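Local coordinates for protein PHB depolymerase (Penicillium funiculosum, PDB 2D81) that hydrolyses the ester bonds of polyhydroxybutyrate, a bacterial storage polyester, using a circularly permuted alpha/beta hydrolase fold, at residues F36-G41 with W171-L176; Q90-M95 with S122-Y127. All blocks are in the same frame, centred on the assembly; numbering follows the deposited sequence.

Interaction 1 (F36-G41 with W171-L176)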
ATOM      1  N   PHE A  36      -1.154 -11.549  -3.041  1.00  7.28           N
ATOM      2  CA  PHE A  36      -0.193 -11.000  -2.093  1.00  7.70           C
ATOM      3  C   PHE A  36       0.049 -12.001  -0.971  1.00  8.48           C
ATOM      4  O   PHE A  36      -0.373 -11.812   0.170  1.00  8.48           O
ATOM      5  CB  PHE A  36      -0.709  -9.654  -1.572  1.00  7.90           C
ATOM      6  CG  PHE A  36      -0.940  -8.653  -2.671  1.00  7.55           C
ATOM      7  CD1 PHE A  36      -2.174  -8.571  -3.311  1.00  6.31           C
ATOM      8  CD2 PHE A  36       0.110  -7.865  -3.139  1.00  7.21           C
ATOM      9  CE1 PHE A  36      -2.361  -7.727  -4.406  1.00  7.16           C
ATOM     10  CE2 PHE A  36      -0.064  -7.017  -4.235  1.00  7.11           C
ATOM     11  CZ  PHE A  36      -1.303  -6.949  -4.871  1.00  7.35           C
ATOM     12  N   ASN A  37       0.747 -13.075  -1.322  1.00  9.08           N
ATOM     13  CA  ASN A  37       0.753 -14.282  -0.508  1.00 11.35           C
ATOM     14  C   ASN A  37       1.789 -14.314   0.608  1.00  9.85           C
ATOM     15  O   ASN A  37       1.737 -15.188   1.472  1.00 10.12           O
ATOM     16  CB  ASN A  37       0.916 -15.511  -1.404  1.00 15.52           C
ATOM     17  CG  ASN A  37       1.849 -15.264  -2.566  1.00 18.08           C
ATOM     18  OD1 ASN A  37       2.973 -14.797  -2.387  1.00 21.68           O
ATOM     19  ND2 ASN A  37       1.386 -15.576  -3.774  1.00 19.22           N
ATOM     20  N   VAL A  38       2.726 -13.369   0.607  1.00  8.82           N
ATOM     21  CA  VAL A  38       3.652 -13.267   1.728  1.00  8.41           C
ATOM     22  C   VAL A  38       3.014 -12.445   2.848  1.00  8.77           C
ATOM     23  O   VAL A  38       3.107 -12.795   4.024  1.00  9.29           O
ATOM     24  CB  VAL A  38       4.984 -12.604   1.314  1.00  9.84           C
ATOM     25  CG1 VAL A  38       5.951 -12.617   2.486  1.00  9.09           C
ATOM     26  CG2 VAL A  38       5.588 -13.343   0.134  1.00  9.14           C
ATOM     27  N   GLY A  39       2.355 -11.354   2.475  1.00  8.16           N
ATOM     28  CA  GLY A  39       1.687 -10.528   3.463  1.00  7.15           C
ATOM     29  C   GLY A  39       1.576  -9.091   2.998  1.00  7.66           C
ATOM     30  O   GLY A  39       1.759  -8.803   1.816  1.00  7.18           O
ATOM     31  N   PHE A  40       1.270  -8.188   3.922  1.00  6.53           N
ATOM     32  CA  PHE A  40       1.149  -6.776   3.585  1.00  6.24           C
ATOM     33  C   PHE A  40       1.426  -5.852   4.763  1.00  7.37           C
ATOM     34  O   PHE A  40       1.476  -6.290   5.915  1.00  6.35           O
ATOM     35  CB  PHE A  40      -0.245  -6.478   3.011  1.00  8.27           C
ATOM     36  CG  PHE A  40      -1.381  -6.904   3.902  1.00  8.30           C
ATOM     37  CD1 PHE A  40      -1.820  -8.226   3.915  1.00  8.50           C
ATOM     38  CD2 PHE A  40      -2.025  -5.976   4.716  1.00  9.49           C
ATOM     39  CE1 PHE A  40      -2.888  -8.616   4.725  1.00  9.15           C
ATOM     40  CE2 PHE A  40      -3.092  -6.355   5.529  1.00  9.56           C
ATOM     41  CZ  PHE A  40      -3.525  -7.677   5.532  1.00 10.26           C
ATOM     42  N   GLY A  41       1.618  -4.571   4.456  1.00  6.25           N
ATOM     43  CA  GLY A  41       1.890  -3.579   5.482  1.00  6.10           C
ATOM     44  C   GLY A  41       0.999  -2.360   5.320  1.00  6.22           C
ATOM     45  O   GLY A  41       0.685  -1.948   4.201  1.00  7.56           O
ATOM     46  N   TRP A 171       9.746  -7.194   8.236  1.00  7.68           N
ATOM     47  CA  TRP A 171       8.698  -7.974   8.881  1.00  6.90           C
ATOM     48  C   TRP A 171       8.057  -8.936   7.891  1.00  7.84           C
ATOM     49  O   TRP A 171       7.825 -10.103   8.207  1.00  8.57           O
ATOM     50  CB  TRP A 171       7.609  -7.083   9.482  1.00  7.49           C
ATOM     51  CG  TRP A 171       6.631  -7.907  10.252  1.00  6.48           C
ATOM     52  CD1 TRP A 171       5.372  -8.270   9.869  1.00  6.07           C
ATOM     53  CD2 TRP A 171       6.879  -8.566  11.495  1.00  6.62           C
ATOM     54  NE1 TRP A 171       4.820  -9.122  10.799  1.00  6.33           N
ATOM     55  CE2 TRP A 171       5.725  -9.320  11.808  1.00  5.61           C
ATOM     56  CE3 TRP A 171       7.968  -8.595  12.377  1.00  7.12           C
ATOM     57  CZ2 TRP A 171       5.629 -10.096  12.967  1.00  5.84           C
ATOM     58  CZ3 TRP A 171       7.873  -9.368  13.530  1.00  8.17           C
ATOM     59  CH2 TRP A 171       6.711 -10.108  13.814  1.00  7.49           C
ATOM     60  N   ILE A 172       7.776  -8.442   6.692  1.00  8.57           N
ATOM     61  CA  ILE A 172       7.097  -9.246   5.686  1.00  8.51           C
ATOM     62  C   ILE A 172       7.981 -10.384   5.175  1.00  8.99           C
ATOM     63  O   ILE A 172       7.522 -11.518   5.042  1.00  8.35           O
ATOM     64  CB  ILE A 172       6.643  -8.366   4.503  1.00  7.42           C
ATOM     65  CG1 ILE A 172       5.577  -7.379   4.991  1.00  8.20           C
ATOM     66  CG2 ILE A 172       6.091  -9.236   3.372  1.00  7.95           C
ATOM     67  CD1 ILE A 172       5.153  -6.350   3.959  1.00  8.80           C
ATOM     68  N   TYR A 173       9.249 -10.086   4.900  1.00  9.60           N
ATOM     69  CA  TYR A 173      10.136 -11.074   4.294  1.00  9.82           C
ATOM     70  C   TYR A 173      11.066 -11.785   5.270  1.00 14.00           C
ATOM     71  O   TYR A 173      11.748 -12.740   4.895  1.00 13.10           O
ATOM     72  CB  TYR A 173      10.964 -10.428   3.179  1.00  9.70           C
ATOM     73  CG  TYR A 173      10.135 -10.069   1.972  1.00  8.06           C
ATOM     74  CD1 TYR A 173       9.550  -8.808   1.850  1.00  8.09           C
ATOM     75  CD2 TYR A 173       9.882 -11.013   0.979  1.00  9.15           C
ATOM     76  CE1 TYR A 173       8.726  -8.502   0.767  1.00  7.29           C
ATOM     77  CE2 TYR A 173       9.060 -10.718  -0.104  1.00  7.65           C
ATOM     78  CZ  TYR A 173       8.486  -9.461  -0.201  1.00  7.03           C
ATOM     79  OH  TYR A 173       7.659  -9.178  -1.256  1.00  8.21           O
ATOM     80  N   GLY A 174      11.085 -11.325   6.515  1.00 16.45           N
ATOM     81  CA  GLY A 174      11.973 -11.914   7.500  1.00 21.17           C
ATOM     82  C   GLY A 174      13.355 -11.302   7.411  1.00 23.01           C
ATOM     83  O   GLY A 174      13.495 -10.080   7.333  1.00 25.89           O
ATOM     84  N   SER A 175      14.382 -12.141   7.424  1.00 23.49           N
ATOM     85  CA  SER A 175      15.739 -11.648   7.264  1.00 23.01           C
ATOM     86  C   SER A 175      15.836 -10.887   5.946  1.00 20.77           C
ATOM     87  O   SER A 175      15.194 -11.251   4.959  1.00 23.31           O
ATOM     88  CB  SER A 175      16.735 -12.812   7.279  1.00 24.68           C
ATOM     89  OG  SER A 175      16.377 -13.809   6.335  1.00 27.75           O
ATOM     90  N   LEU A 176      16.609  -9.809   5.956  1.00 17.86           N
ATOM     91  CA  LEU A 176      17.021  -9.125   4.738  1.00 12.92           C
ATOM     92  C   LEU A 176      18.468  -8.698   4.908  1.00 11.63           C
ATOM     93  O   LEU A 176      18.925  -8.478   6.030  1.00 11.77           O
ATOM     94  CB  LEU A 176      16.153  -7.889   4.487  1.00 11.93           C
ATOM     95  CG  LEU A 176      14.698  -8.138   4.089  1.00 11.35           C
ATOM     96  CD1 LEU A 176      13.988  -6.808   3.860  1.00 11.10           C
ATOM     97  CD2 LEU A 176      14.658  -8.985   2.826  1.00 10.74           C
TER

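Interaction 2 (Q90-M95 with S122-Y127). With NAG (2-acetamido-2-deoxy-beta-D-glucopyranose), chain B.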
ATOM      1  N   GLN A  90      -2.024 -17.221   7.361  1.00 11.42           N
ATOM      2  CA  GLN A  90      -0.633 -17.500   7.007  1.00 13.36           C
ATOM      3  C   GLN A  90      -0.014 -16.335   6.246  1.00 12.89           C
ATOM      4  O   GLN A  90       0.612 -16.523   5.201  1.00 14.82           O
ATOM      5  CB  GLN A  90      -0.538 -18.764   6.152  1.00 16.59           C
ATOM      6  CG  GLN A  90      -0.954 -20.035   6.868  1.00 23.16           C
ATOM      7  CD  GLN A  90      -0.665 -21.277   6.050  1.00 27.47           C
ATOM      8  OE1 GLN A  90      -1.099 -21.394   4.903  1.00 29.32           O
ATOM      9  NE2 GLN A  90       0.070 -22.214   6.639  1.00 28.80           N
ATOM     10  N   ARG A  91      -0.204 -15.132   6.773  1.00 10.71           N
ATOM     11  CA  ARG A  91       0.363 -13.932   6.171  1.00  9.21           C
ATOM     12  C   ARG A  91       1.116 -13.132   7.223  1.00  8.75           C
ATOM     13  O   ARG A  91       0.703 -13.068   8.381  1.00  8.95           O
ATOM     14  CB  ARG A  91      -0.752 -13.067   5.574  1.00  8.80           C
ATOM     15  CG  ARG A  91      -1.505 -13.729   4.427  1.00  7.96           C
ATOM     16  CD  ARG A  91      -0.669 -13.757   3.155  1.00  7.95           C
ATOM     17  NE  ARG A  91      -1.353 -14.442   2.061  1.00  8.70           N
ATOM     18  CZ  ARG A  91      -1.397 -15.761   1.909  1.00  8.26           C
ATOM     19  NH1 ARG A  91      -2.051 -16.288   0.881  1.00  9.51           N
ATOM     20  NH2 ARG A  91      -0.779 -16.555   2.772  1.00  9.20           N
ATOM     21  N   LYS A  92       2.226 -12.528   6.813  1.00  8.96           N
ATOM     22  CA  LYS A  92       2.925 -11.571   7.659  1.00  9.79           C
ATOM     23  C   LYS A  92       2.254 -10.217   7.486  1.00  9.43           C
ATOM     24  O   LYS A  92       2.127  -9.718   6.367  1.00 10.14           O
ATOM     25  CB  LYS A  92       4.401 -11.476   7.259  1.00 10.44           C
ATOM     26  CG  LYS A  92       5.153 -12.797   7.324  1.00 13.88           C
ATOM     27  CD  LYS A  92       5.154 -13.367   8.730  1.00 18.18           C
ATOM     28  CE  LYS A  92       6.002 -12.527   9.671  1.00 19.30           C
ATOM     29  NZ  LYS A  92       7.444 -12.618   9.321  1.00 23.63           N
ATOM     30  N   ILE A  93       1.817  -9.626   8.594  1.00  7.47           N
ATOM     31  CA  ILE A  93       1.109  -8.354   8.539  1.00  7.64           C
ATOM     32  C   ILE A  93       1.807  -7.328   9.413  1.00  6.76           C
ATOM     33  O   ILE A  93       1.995  -7.539  10.613  1.00  6.15           O
ATOM     34  CB  ILE A  93      -0.357  -8.512   9.000  1.00  7.25           C
ATOM     35  CG1 ILE A  93      -1.073  -9.523   8.102  1.00  8.48           C
ATOM     36  CG2 ILE A  93      -1.075  -7.163   8.949  1.00  8.50           C
ATOM     37  CD1 ILE A  93      -2.498  -9.824   8.520  1.00  9.71           C
ATOM     38  N   TYR A  94       2.207  -6.226   8.788  1.00  5.12           N
ATOM     39  CA  TYR A  94       2.879  -5.129   9.470  1.00  5.44           C
ATOM     40  C   TYR A  94       1.944  -3.926   9.530  1.00  4.83           C
ATOM     41  O   TYR A  94       1.317  -3.574   8.536  1.00  6.37           O
ATOM     42  CB  TYR A  94       4.157  -4.745   8.717  1.00  5.40           C
ATOM     43  CG  TYR A  94       4.815  -3.486   9.240  1.00  5.62           C
ATOM     44  CD1 TYR A  94       5.702  -3.532  10.313  1.00  6.54           C
ATOM     45  CD2 TYR A  94       4.523  -2.244   8.677  1.00  6.79           C
ATOM     46  CE1 TYR A  94       6.282  -2.370  10.813  1.00  7.46           C
ATOM     47  CE2 TYR A  94       5.094  -1.077   9.171  1.00  8.32           C
ATOM     48  CZ  TYR A  94       5.973  -1.148  10.239  1.00  6.41           C
ATOM     49  OH  TYR A  94       6.532   0.004  10.734  1.00  7.02           O
ATOM     50  N   MET A  95       1.852  -3.305  10.701  1.00  4.40           N
ATOM     51  CA  MET A  95       1.006  -2.129  10.884  1.00  5.43           C
ATOM     52  C   MET A  95       1.746  -1.047  11.662  1.00  5.68           C
ATOM     53  O   MET A  95       2.468  -1.345  12.614  1.00  7.35           O
ATOM     54  CB  MET A  95      -0.281  -2.513  11.619  1.00  5.60           C
ATOM     55  CG  MET A  95      -1.232  -3.341  10.773  1.00  5.36           C
ATOM     56  SD  MET A  95      -2.649  -3.935  11.705  1.00  7.27           S
ATOM     57  CE  MET A  95      -1.943  -5.413  12.430  1.00  4.84           C
ATOM     58  N   SER A 122      -1.115 -14.078  15.542  1.00 13.09           N
ATOM     59  CA  SER A 122      -0.511 -12.975  16.290  1.00 12.72           C
ATOM     60  C   SER A 122       1.017 -12.943  16.181  1.00 12.46           C
ATOM     61  O   SER A 122       1.617 -11.869  16.112  1.00 11.05           O
ATOM     62  CB  SER A 122      -0.921 -13.035  17.769  1.00 14.68           C
ATOM     63  OG  SER A 122      -0.280 -14.102  18.446  1.00 18.90           O
ATOM     64  N   ALA A 123       1.643 -14.117  16.158  1.00 10.20           N
ATOM     65  CA  ALA A 123       3.099 -14.190  16.084  1.00  9.43           C
ATOM     66  C   ALA A 123       3.612 -13.577  14.782  1.00  9.75           C
ATOM     67  O   ALA A 123       4.743 -13.097  14.722  1.00  9.72           O
ATOM     68  CB  ALA A 123       3.560 -15.639  16.197  1.00 10.21           C
ATOM     69  N   ASN A 124       2.779 -13.593  13.744  1.00  9.07           N
ATOM     70  CA  ASN A 124       3.165 -13.022  12.454  1.00  7.21           C
ATOM     71  C   ASN A 124       2.607 -11.623  12.215  1.00  7.69           C
ATOM     72  O   ASN A 124       2.607 -11.130  11.084  1.00  6.04           O
ATOM     73  CB  ASN A 124       2.737 -13.941  11.305  1.00  7.76           C
ATOM     74  CG  ASN A 124       3.709 -15.079  11.082  1.00  8.19           C
ATOM     75  OD1 ASN A 124       4.878 -14.976  11.449  1.00 11.66           O
ATOM     76  ND2 ASN A 124       3.236 -16.155  10.461  1.00 10.70           N
ATOM     77  N   VAL A 125       2.141 -10.983  13.281  1.00  7.33           N
ATOM     78  CA  VAL A 125       1.685  -9.597  13.205  1.00  7.20           C
ATOM     79  C   VAL A 125       2.650  -8.695  13.972  1.00  7.18           C
ATOM     80  O   VAL A 125       3.020  -9.000  15.103  1.00  7.89           O
ATOM     81  CB  VAL A 125       0.271  -9.436  13.815  1.00  7.37           C
ATOM     82  CG1 VAL A 125      -0.157  -7.973  13.766  1.00  6.63           C
ATOM     83  CG2 VAL A 125      -0.723 -10.300  13.060  1.00  7.65           C
ATOM     84  N   SER A 126       3.060  -7.590  13.355  1.00  5.64           N
ATOM     85  CA  SER A 126       3.820  -6.566  14.063  1.00  7.64           C
ATOM     86  C   SER A 126       3.076  -5.239  14.000  1.00  7.24           C
ATOM     87  O   SER A 126       2.822  -4.716  12.919  1.00  8.02           O
ATOM     88  CB  SER A 126       5.209  -6.401  13.443  1.00  9.00           C
ATOM     89  OG  SER A 126       5.938  -5.373  14.099  1.00  8.59           O
ATOM     90  N   TYR A 127       2.719  -4.706  15.163  1.00  6.41           N
ATOM     91  CA  TYR A 127       2.040  -3.421  15.222  1.00  6.99           C
ATOM     92  C   TYR A 127       2.933  -2.442  15.968  1.00  6.90           C
ATOM     93  O   TYR A 127       3.279  -2.663  17.132  1.00  8.69           O
ATOM     94  CB  TYR A 127       0.692  -3.569  15.940  1.00  7.24           C
ATOM     95  CG  TYR A 127      -0.187  -2.334  15.922  1.00  6.51           C
ATOM     96  CD1 TYR A 127       0.046  -1.267  16.790  1.00  8.91           C
ATOM     97  CD2 TYR A 127      -1.276  -2.247  15.055  1.00  6.85           C
ATOM     98  CE1 TYR A 127      -0.792  -0.143  16.799  1.00  7.67           C
ATOM     99  CE2 TYR A 127      -2.116  -1.133  15.055  1.00  9.01           C
ATOM    100  CZ  TYR A 127      -1.869  -0.088  15.930  1.00  6.58           C
ATOM    101  OH  TYR A 127      -2.708   1.004  15.941  1.00  8.48           O
TER
HETATM  102  C1  NAG B 401       4.152 -17.123   9.888  1.00 12.69           C
HETATM  103  C2  NAG B 401       3.388 -18.394   9.477  1.00 11.60           C
HETATM  104  C3  NAG B 401       4.295 -19.381   8.713  1.00 12.24           C
HETATM  105  C4  NAG B 401       5.176 -18.687   7.662  1.00 14.73           C
HETATM  106  C5  NAG B 401       5.851 -17.460   8.265  1.00 16.71           C
HETATM  107  C6  NAG B 401       6.697 -16.685   7.275  1.00 19.06           C
HETATM  108  C7  NAG B 401       1.665 -19.537  10.741  1.00 10.05           C
HETATM  109  C8  NAG B 401       1.417 -20.630  11.769  1.00 12.59           C
HETATM  110  N2  NAG B 401       2.897 -19.036  10.683  1.00 10.07           N
HETATM  111  O3  NAG B 401       3.490 -20.352   8.061  1.00 13.43           O
HETATM  112  O4  NAG B 401       6.169 -19.594   7.210  1.00 13.98           O
HETATM  113  O5  NAG B 401       4.847 -16.563   8.771  1.00 14.41           O
HETATM  114  O6  NAG B 401       7.753 -16.003   7.937  1.00 23.62           O
HETATM  115  O7  NAG B 401       0.745 -19.158  10.016  1.00  9.17           O

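Interaction 1 (F36-G41 with W171-L176)
Ile172, on the last turn of helix 164-173, points its side chain at the backbone of 38-41, and its two branches divide the work. Ile172 CG2 lies 3.5 Å from Val38 CG1, a tight carbon contact in which the two side chains meet at a slant. The other branch runs out extended (chi2 174°), and this carries Ile172 CD1 over the Phe40-Gly41 peptide, 3.8 Å from Phe40 C. Gly41, lacking a side chain, lets that methyl lie against the peptide. Gly39 has backbone angles (phi 153°) that would bring a side chain up against the carbonyl oxygen of Val38. Val38, with CG1 anti to its own N (chi1 -176°), sets that methyl 3.2 Å from Ile172 O, while CG2 reaches obliquely to the Tyr173 ring at CE2. The Tyr173 hydroxyl is hydrogen-bonded to Ser14 and to the carbonyl of Ser12. Replacing Ile172 by alanine would probably open a gap above the two glycines and leave Val38 without its main apolar mate. With no hydrogen bond between the segments, the helix end meets the start of the strand and the residue before it through apolar burial: Ile172 packs closely on the backbone because the glycines carry no side chains, and Val38 covers its CG2 methyl.

Interaction 2 (Q90-M95 with S122-Y127)
Three backbone hydrogen bonds join strand 92-95 to the parallel strand 125-127 and the Asn124 before it: Ile93 N gives to Asn124 O at 3.0 Å, Ser126 N to Ile93 O at 2.9 Å, and Met95 N to Ser126 O at 2.8 Å. Ile93 thus both gives and accepts, while the carbonyl of Ser126 also receives a longer CA-H contact from Tyr94. Asn124 O has a second donor in Trp171 NE1. At the start of the pair, Asn124 carries the glycan: its ND2 is bonded to NAG C1 (1.5 Å), and an amide side chain is what N-glycosylation requires. Lys92 folds across this linkage, curling back on itself through three successive turns, and its CD lies 3.2 Å from both Asn124 OD1 and NAG O5. The curl also directs NZ to the carbonyl of Trp171, whose ring it meets in a cation-pi contact. The long, flexible lysine can therefore lay a methylene beside the glycosidic linkage while its ammonium bonds to Trp171 O. On the opposite face, which looks to helix 106-116, Ile93, Val125, Met95 and Tyr127 pack. Met95 CE presses on Val125 CG1 at 3.4 Å, a tight fit, and Met95 SD stands at the edge of the Tyr127 ring, 5.3 Å from the centroid, a Met-aromatic contact. The unbranched methionine can reach both neighbours. Chemically, the backbone bonds fix the register of the two strands of this beta-alpha-beta unit, the apolar face gives them a side to bury against its helix, and the covalent sugar just before the second strand requires that end of the pair to face solvent.

The two contacts have centres 9 Å apart and share the central mixed sheet, where strands 125-130, 92-98 and 39-43 lie next to one another, with 125-130 at the sheet's edge. Along the chain, interaction 2 is nested within the loop that interaction 1 closes between strand 39-43 and helix 164-173. That helix covers the face carrying Tyr94 and Ser126, whereas helix 106-116 covers the other. The two contacts meet where Val38 O probably accepts a hydrogen bond from Lys92 N, which makes Lys92 common to both neighbourhoods. Interaction 1 lays helix 164-173 on the sheet and interaction 2 pairs its edge strand with the next, consistent with the alpha-beta-alpha layering of an alpha/beta hydrolase.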